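Local coordinates for putative uncharacterized protein (Photobacterium profundum, PDB 3R87), which is a hotdog-fold thioesterase of the 4-hydroxybenzoyl-CoA thioesterase family, probably hydrolysing acyl thioesters, at residues 68-73 and 94-99; 57-62 and 108-113; 9-14 and 76-81. All coordinates share one frame; numbering follows the deposited sequence.

Interaction 1: residues 68-73 and 94-99; sequences DGVEFA and QEVWRP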
# COMPACT_ATOMS: atom_id res chain seq x y z
N ASP A 68 12.36 -17.07 -0.66
CA ASP A 68 11.19 -17.94 -0.70
C ASP A 68 9.95 -17.07 -0.69
O ASP A 68 9.94 -16.01 -0.08
CB ASP A 68 11.15 -18.87 0.54
CG ASP A 68 10.25 -20.01 0.34
OD1 ASP A 68 9.85 -20.36 -0.82
OD2 ASP A 68 9.89 -20.61 1.37
N GLY A 69 8.89 -17.55 -1.29
CA GLY A 69 7.61 -16.88 -1.29
C GLY A 69 6.88 -17.09 0.02
O GLY A 69 6.88 -18.19 0.61
N VAL A 70 6.23 -16.08 0.53
CA VAL A 70 5.45 -16.11 1.74
C VAL A 70 3.96 -16.11 1.35
O VAL A 70 3.55 -15.41 0.43
CB VAL A 70 5.81 -14.93 2.63
CG1 VAL A 70 4.96 -14.84 3.86
CG2 VAL A 70 7.33 -14.94 3.02
N GLU A 71 3.15 -16.89 2.06
CA GLU A 71 1.78 -17.13 1.66
C GLU A 71 0.74 -16.52 2.59
O GLU A 71 0.97 -16.25 3.78
CB GLU A 71 1.53 -18.63 1.54
CG GLU A 71 2.40 -19.21 0.43
CD GLU A 71 2.34 -20.68 0.30
OE1 GLU A 71 1.48 -21.32 0.86
OE2 GLU A 71 3.26 -21.24 -0.33
N PHE A 72 -0.45 -16.29 2.03
CA PHE A 72 -1.61 -15.81 2.76
C PHE A 72 -1.84 -16.60 4.03
O PHE A 72 -1.79 -17.85 4.03
CB PHE A 72 -2.84 -15.92 1.86
CG PHE A 72 -4.11 -15.56 2.56
CD1 PHE A 72 -4.34 -14.29 3.05
CD2 PHE A 72 -5.10 -16.52 2.72
CE1 PHE A 72 -5.52 -13.96 3.72
CE2 PHE A 72 -6.28 -16.18 3.41
CZ PHE A 72 -6.49 -14.93 3.89
N ALA A 73 -2.15 -15.87 5.09
CA ALA A 73 -2.58 -16.38 6.40
C ALA A 73 -1.43 -16.93 7.21
O ALA A 73 -1.64 -17.34 8.35
CB ALA A 73 -3.74 -17.38 6.28
N GLN A 94 17.76 -7.90 9.31
CA GLN A 94 16.38 -8.23 9.48
C GLN A 94 16.02 -9.39 8.60
O GLN A 94 16.46 -9.45 7.42
CB GLN A 94 15.44 -7.03 9.25
CG GLN A 94 15.85 -5.85 10.12
CD GLN A 94 14.82 -4.76 10.12
OE1 GLN A 94 14.95 -3.78 9.37
NE2 GLN A 94 13.76 -4.93 10.91
N GLU A 95 15.23 -10.34 9.10
CA GLU A 95 14.91 -11.52 8.36
C GLU A 95 13.46 -11.90 8.57
O GLU A 95 12.93 -11.80 9.68
CB GLU A 95 15.78 -12.72 8.79
CG GLU A 95 17.28 -12.41 8.60
CD GLU A 95 18.21 -13.52 8.95
OE1 GLU A 95 17.74 -14.60 9.43
OE2 GLU A 95 19.44 -13.34 8.75
N VAL A 96 12.80 -12.35 7.50
CA VAL A 96 11.44 -12.91 7.60
C VAL A 96 11.54 -14.41 7.63
O VAL A 96 12.10 -15.02 6.71
CB VAL A 96 10.62 -12.52 6.33
CG1 VAL A 96 9.24 -13.16 6.42
CG2 VAL A 96 10.57 -11.04 6.12
N TRP A 97 10.97 -15.02 8.69
CA TRP A 97 10.97 -16.48 8.81
C TRP A 97 9.51 -16.97 8.75
O TRP A 97 8.67 -16.60 9.61
CB TRP A 97 11.60 -16.88 10.17
CG TRP A 97 13.09 -16.76 10.11
CD1 TRP A 97 13.83 -15.61 10.03
CD2 TRP A 97 14.03 -17.83 10.09
NE1 TRP A 97 15.18 -15.92 9.99
CE2 TRP A 97 15.31 -17.28 10.01
CE3 TRP A 97 13.89 -19.24 10.13
CZ2 TRP A 97 16.47 -18.06 9.99
CZ3 TRP A 97 15.03 -20.00 10.14
CH2 TRP A 97 16.30 -19.43 10.07
N ARG A 98 9.24 -17.83 7.80
CA ARG A 98 7.95 -18.51 7.69
C ARG A 98 7.80 -19.52 8.80
O ARG A 98 8.82 -20.04 9.34
CB ARG A 98 7.77 -19.19 6.36
CG ARG A 98 7.76 -18.19 5.17
CD ARG A 98 7.71 -18.87 3.85
NE ARG A 98 6.43 -19.56 3.63
CZ ARG A 98 6.23 -20.60 2.79
NH1 ARG A 98 7.23 -21.13 2.07
NH2 ARG A 98 5.02 -21.13 2.67
N PRO A 99 6.59 -19.89 9.19
CA PRO A 99 6.41 -20.85 10.32
C PRO A 99 7.10 -22.15 10.07
O PRO A 99 6.91 -22.82 9.07
CB PRO A 99 4.90 -21.02 10.36
CG PRO A 99 4.31 -20.02 9.54
CD PRO A 99 5.31 -19.38 8.68

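Interaction 2: residues 57-62 and 108-113; sequences FAVYKA and GDIEMV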
# COMPACT_ATOMS: atom_id res chain seq x y z
N PHE A 57 14.04 8.98 11.66
CA PHE A 57 15.08 8.12 10.98
C PHE A 57 14.71 7.88 9.54
O PHE A 57 13.52 7.95 9.18
CB PHE A 57 15.17 6.85 11.77
CG PHE A 57 15.71 7.08 13.12
CD1 PHE A 57 17.06 7.14 13.32
CD2 PHE A 57 14.89 7.19 14.19
CE1 PHE A 57 17.55 7.37 14.58
CE2 PHE A 57 15.42 7.42 15.45
CZ PHE A 57 16.76 7.57 15.62
N ALA A 58 15.78 7.59 8.76
CA ALA A 58 15.63 7.32 7.34
C ALA A 58 16.49 6.16 6.96
O ALA A 58 17.62 6.00 7.47
CB ALA A 58 15.95 8.57 6.52
N VAL A 59 16.04 5.33 6.07
CA VAL A 59 16.83 4.28 5.50
C VAL A 59 17.71 4.89 4.42
O VAL A 59 17.19 5.50 3.46
CB VAL A 59 15.92 3.15 4.96
CG1 VAL A 59 16.72 2.15 4.20
CG2 VAL A 59 15.13 2.45 6.09
N TYR A 60 19.02 4.70 4.54
CA TYR A 60 19.97 5.09 3.54
C TYR A 60 20.27 3.98 2.55
O TYR A 60 20.34 4.22 1.36
CB TYR A 60 21.24 5.60 4.29
CG TYR A 60 22.37 5.87 3.33
CD1 TYR A 60 22.17 6.70 2.22
CD2 TYR A 60 23.60 5.25 3.54
CE1 TYR A 60 23.22 6.96 1.27
CE2 TYR A 60 24.71 5.54 2.63
CZ TYR A 60 24.43 6.36 1.50
OH TYR A 60 25.48 6.61 0.61
N LYS A 61 20.43 2.74 3.05
CA LYS A 61 20.70 1.61 2.20
C LYS A 61 19.86 0.44 2.67
O LYS A 61 19.68 0.25 3.88
CB LYS A 61 22.18 1.22 2.18
CG LYS A 61 22.99 2.21 1.38
CD LYS A 61 24.47 1.75 1.28
CE LYS A 61 25.27 2.69 0.40
NZ LYS A 61 26.67 2.19 0.31
N ALA A 62 19.41 -0.37 1.72
CA ALA A 62 18.72 -1.64 2.01
C ALA A 62 19.16 -2.64 0.98
O ALA A 62 18.84 -2.46 -0.21
CB ALA A 62 17.23 -1.48 2.04
N GLY A 108 17.34 -8.77 4.90
CA GLY A 108 17.71 -7.38 4.63
C GLY A 108 18.86 -6.96 5.51
O GLY A 108 18.87 -7.20 6.73
N ASP A 109 19.82 -6.28 4.90
CA ASP A 109 20.84 -5.52 5.60
C ASP A 109 20.53 -4.05 5.37
O ASP A 109 20.55 -3.58 4.21
CB ASP A 109 22.25 -5.84 5.05
CG ASP A 109 22.66 -7.27 5.21
OD1 ASP A 109 22.56 -7.77 6.32
OD2 ASP A 109 23.14 -7.89 4.19
N ILE A 110 20.16 -3.34 6.42
CA ILE A 110 19.64 -1.99 6.34
C ILE A 110 20.54 -1.03 7.05
O ILE A 110 21.02 -1.33 8.17
CB ILE A 110 18.20 -1.92 6.88
CG1 ILE A 110 17.14 -2.36 5.86
CG2 ILE A 110 17.90 -0.51 7.36
CD1 ILE A 110 17.08 -3.37 5.37
N GLU A 111 20.86 0.10 6.47
CA GLU A 111 21.61 1.15 7.10
C GLU A 111 20.71 2.33 7.32
O GLU A 111 20.09 2.83 6.35
CB GLU A 111 22.79 1.59 6.27
CG GLU A 111 23.71 0.55 5.91
CD GLU A 111 25.02 1.04 5.28
OE1 GLU A 111 25.19 2.28 4.99
OE2 GLU A 111 25.86 0.16 4.99
N MET A 112 20.61 2.81 8.54
CA MET A 112 19.71 3.84 8.96
C MET A 112 20.51 5.08 9.40
O MET A 112 21.54 4.92 10.10
CB MET A 112 18.98 3.27 10.21
CG MET A 112 17.97 4.18 10.84
SD MET A 112 17.12 3.60 12.29
CE MET A 112 18.13 3.72 13.57
N VAL A 113 19.99 6.26 9.10
CA VAL A 113 20.50 7.54 9.61
C VAL A 113 19.34 8.29 10.28
O VAL A 113 18.19 7.94 10.18
CB VAL A 113 21.07 8.34 8.45
CG1 VAL A 113 22.24 7.59 7.84
CG2 VAL A 113 20.04 8.63 7.33

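Interaction 3: residues 9-14 and 76-81; sequences HPVQIY and CDIRTS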
# COMPACT_ATOMS: atom_id res chain seq x y z
N HIS A 9 9.24 -10.08 16.03
CA HIS A 9 7.99 -9.33 15.82
C HIS A 9 7.15 -10.10 14.87
O HIS A 9 7.56 -10.36 13.76
CB HIS A 9 8.35 -7.94 15.23
CG HIS A 9 7.12 -7.14 14.84
ND1 HIS A 9 6.21 -6.74 15.77
CD2 HIS A 9 6.60 -6.77 13.61
CE1 HIS A 9 5.17 -6.16 15.14
NE2 HIS A 9 5.42 -6.10 13.83
N PRO A 10 5.94 -10.48 15.26
CA PRO A 10 5.10 -11.28 14.36
C PRO A 10 4.44 -10.41 13.30
O PRO A 10 4.05 -9.28 13.59
CB PRO A 10 4.04 -11.87 15.29
CG PRO A 10 3.95 -10.86 16.42
CD PRO A 10 5.28 -10.28 16.59
N VAL A 11 4.27 -10.96 12.11
CA VAL A 11 3.51 -10.31 11.06
C VAL A 11 2.59 -11.33 10.42
O VAL A 11 3.06 -12.34 9.89
CB VAL A 11 4.44 -9.67 9.97
CG1 VAL A 11 3.60 -9.24 8.75
CG2 VAL A 11 5.16 -8.49 10.61
N GLN A 12 1.28 -11.04 10.43
CA GLN A 12 0.33 -11.88 9.74
C GLN A 12 0.13 -11.36 8.32
O GLN A 12 0.07 -10.16 8.08
CB GLN A 12 -1.00 -11.93 10.47
CG GLN A 12 -1.99 -12.84 9.84
CD GLN A 12 -3.13 -13.30 10.69
OE1 GLN A 12 -3.01 -13.40 11.92
NE2 GLN A 12 -4.23 -13.64 10.07
N ILE A 13 -0.01 -12.29 7.37
CA ILE A 13 -0.18 -11.99 5.95
C ILE A 13 -1.67 -12.00 5.61
O ILE A 13 -2.33 -13.05 5.69
CB ILE A 13 0.59 -13.00 5.10
CG1 ILE A 13 2.08 -13.05 5.50
CG2 ILE A 13 0.41 -12.71 3.62
CD1 ILE A 13 2.78 -11.72 5.51
N TYR A 14 -2.19 -10.85 5.21
CA TYR A 14 -3.59 -10.65 4.87
C TYR A 14 -3.73 -10.44 3.37
O TYR A 14 -2.75 -10.43 2.61
CB TYR A 14 -4.13 -9.42 5.62
CG TYR A 14 -4.04 -9.53 7.12
CD1 TYR A 14 -5.06 -10.19 7.85
CD2 TYR A 14 -3.02 -8.94 7.82
CE1 TYR A 14 -5.01 -10.22 9.25
CE2 TYR A 14 -2.96 -8.99 9.20
CZ TYR A 14 -3.98 -9.62 9.91
OH TYR A 14 -3.93 -9.64 11.28
N CYS A 76 4.34 -14.86 10.12
CA CYS A 76 5.79 -14.91 10.03
C CYS A 76 6.40 -14.23 11.22
O CYS A 76 5.76 -13.47 11.96
CB CYS A 76 6.22 -14.18 8.79
SG CYS A 76 5.76 -15.04 7.27
N ASP A 77 7.66 -14.57 11.49
CA ASP A 77 8.46 -13.90 12.51
C ASP A 77 9.46 -13.00 11.83
O ASP A 77 10.27 -13.47 11.02
CB ASP A 77 9.18 -14.95 13.36
CG ASP A 77 9.85 -14.40 14.60
OD1 ASP A 77 9.61 -13.27 15.00
OD2 ASP A 77 10.66 -15.17 15.18
N ILE A 78 9.42 -11.71 12.13
CA ILE A 78 10.45 -10.79 11.70
C ILE A 78 11.52 -10.78 12.80
O ILE A 78 11.21 -10.49 13.95
CB ILE A 78 9.93 -9.36 11.46
CG1 ILE A 78 8.66 -9.33 10.64
CG2 ILE A 78 11.05 -8.51 10.93
CD1 ILE A 78 8.85 -9.90 9.31
N ARG A 79 12.74 -11.12 12.42
CA ARG A 79 13.84 -11.28 13.39
C ARG A 79 14.86 -10.21 13.10
O ARG A 79 15.41 -10.15 11.97
CB ARG A 79 14.41 -12.67 13.25
CG ARG A 79 13.39 -13.74 13.57
CD ARG A 79 13.98 -15.13 13.60
NE ARG A 79 12.95 -16.10 13.90
CZ ARG A 79 13.14 -17.41 13.83
NH1 ARG A 79 14.35 -17.88 13.42
NH2 ARG A 79 12.15 -18.23 14.10
N THR A 80 15.16 -9.38 14.08
CA THR A 80 15.93 -8.16 13.89
C THR A 80 17.07 -8.07 14.89
O THR A 80 16.86 -8.29 16.09
CB THR A 80 15.01 -6.94 14.11
OG1 THR A 80 13.97 -6.96 13.13
CG2 THR A 80 15.73 -5.61 14.01
N SER A 81 18.24 -7.67 14.44
CA SER A 81 19.30 -7.24 15.31
C SER A 81 19.89 -5.95 14.79
O SER A 81 19.70 -5.59 13.62
CB SER A 81 20.40 -8.32 15.47
OG SER A 81 21.00 -8.52 14.23

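Interaction 1: residues 68-73 and 94-99
Val-96, near the end of strand 89-97, points its CG1 at CG2 of Val-70, and the two methyl carbons lie 4.3 Å apart in a loose apolar touch. Arg-98 then turns toward the loop and supplies most of what segment 94-99 brings to the contact. Its aliphatic part slides antiparallel past Val-70, CG resting 3.9 Å from Val-70 CG2. A bend in the chain at chi3 (67°) lays the guanidinium over the backbone of the loop. There the carbonyl oxygen of Gly-69 stands 3.0 Å above one face of the group, toward its rim, too poorly angled for a hydrogen bond to NE or NH1.

Two acids hold the guanidinium from the loop. NH1 reaches OD2 of Asp-68 at 2.8 Å, nearly within the guanidinium plane, although the carboxylate is met from above its own plane and the N-H...O angle is a moderate 147°. NH2 makes a longer salt bridge of 3.5 Å to OE2 of Glu-71, which approaches obliquely. Glu-74, just beyond the loop segment, also pairs with NH2, so the arginine is the centre of a salt-bridge network that ties several points of the loop to the strand end. Asp-68 in turn uses OD1 for Lys-119 of the third subunit, which carries the network into the assembly.

Beneath these charges, Val-70 and Val-96 both pack on Phe-29 of helix 28-41 and on Cys-76 of strand 75-85. The contact thus fastens the loop between strands 56-66 and 75-85 to the end of strand 89-97, beside the helix of the hotdog fold.

Interaction 2: residues 57-62 and 108-113
Phe-57 and Met-112 meet at one end of this antiparallel strand pair in a Met-aromatic contact, in the conformer of Met-112 described, one of two. Met-112 SD lies 4.3 Å from the ring centroid, 40° off the ring normal, and the methyl CE comes within 3.6 Å of Phe-57 CD1. The methionine runs straight to SD and then bends (chi3 77°), bringing CE to the phenyl group, while Val-113 O sits at the edge of the same ring.

Farther along, Glu-111 lies beside Tyr-60 and Lys-61, all three pointing the same way. Its OE1 approaches the edge of the tyrosine ring, 3.7 Å from CD2, with the carboxylate and ring planes 45° apart. Lys-61 CG covers part of one face of that ring, and the lysine CD passes 3.8 Å from Glu-111 OE1; the salt bridge of OE1 is to Lys-89. Lys-61 and Ala-62 pair with a strand of the third subunit, continuing the sheet across the interface.

Tyr-60 and Lys-61 both face Glu-111 in a classic beta bulge: Glu-111 O accepts a 2.8 Å bond from Tyr-60 N and a weak one from Lys-61 N. The bulge places both side chains next to one carboxylate, whose negative charge is probably eased by Lys-89 and, less directly, by Lys-61, its NZ 4.9 Å from Glu-111 OE1 and not in contact.

Interaction 3: residues 9-14 and 76-81
Ile-78 CG1 lies obliquely beside the imidazole of His-9, at the limit of contact, while His-39 of helix 28-41 stacks on the histidine. With CG trans to the backbone N (chi1 174°), the ring leans out from the strand toward that helix, and Tyr-14 of the second subunit packs against it too. A second flat group, the guanidinium of Arg-79, takes the carboxylate of Asp-77 at its edge: NE donates to OD2 over 2.8 Å, close to the guanidinium plane but well above that of the carboxylate. Trp-97 makes a cation-pi contact with the same arginine, and His-8 ND1 is a second partner of Asp-77 OD2.

Between the segments, backbone bonds do most of the joining, tying strand 7-12 to strand 75-85 in the antiparallel sheet of the hotdog fold, which packs on helix 28-41. His-9 and Ile-78 exchange N-H...O bonds in both directions, as do Val-11 and Cys-76, so these are hydrogen-bonded antiparallel pairs. Pro-10 and Asp-77 form the non-hydrogen-bonded pair between them, a place where the missing N-H of proline costs the ladder nothing. Pro-10 CA instead directs its hydrogen at Cys-76 O, 3.3 Å away.

In the conformer described, Val-11 CG2 comes within 3.6 Å of Ile-78 CG1, the two side chains crossing at a slant.

Chemically the two faces differ: Val-11, Cys-76 and Ile-78, with the imidazole of His-9, occupy one, where Val-11, Ile-78 and His-9 meet helix 28-41, whereas Asp-77 and Arg-79 on the reverse pair in a salt bridge. That bridge and the bond from His-8 probably stabilise the negative charge of Asp-77.

From the N terminus, strand 7-12 pairs with strand 75-85, and interaction 3 closes that long loop, which encloses helices 28-41 and 43-53. Strand 56-66 lies within it but finds its partner, strand 106-115, only later, so interaction 2 crosses interaction 3. Interaction 1 (68-73 with 94-99) closes a short loop holding most of the hairpin of strands 75-85 and 89-97; it is nested inside interaction 2 and also crosses interaction 3. Strand 89-97 lies between strands 75-85 and 106-115: Glu-95 O bonds to Arg-79 N, Gln-94 O to Gly-108 N. Interactions 1 and 3 are neighbours, centres about 8 Å apart, whereas interaction 2 lies across the chain's centre from interaction 3.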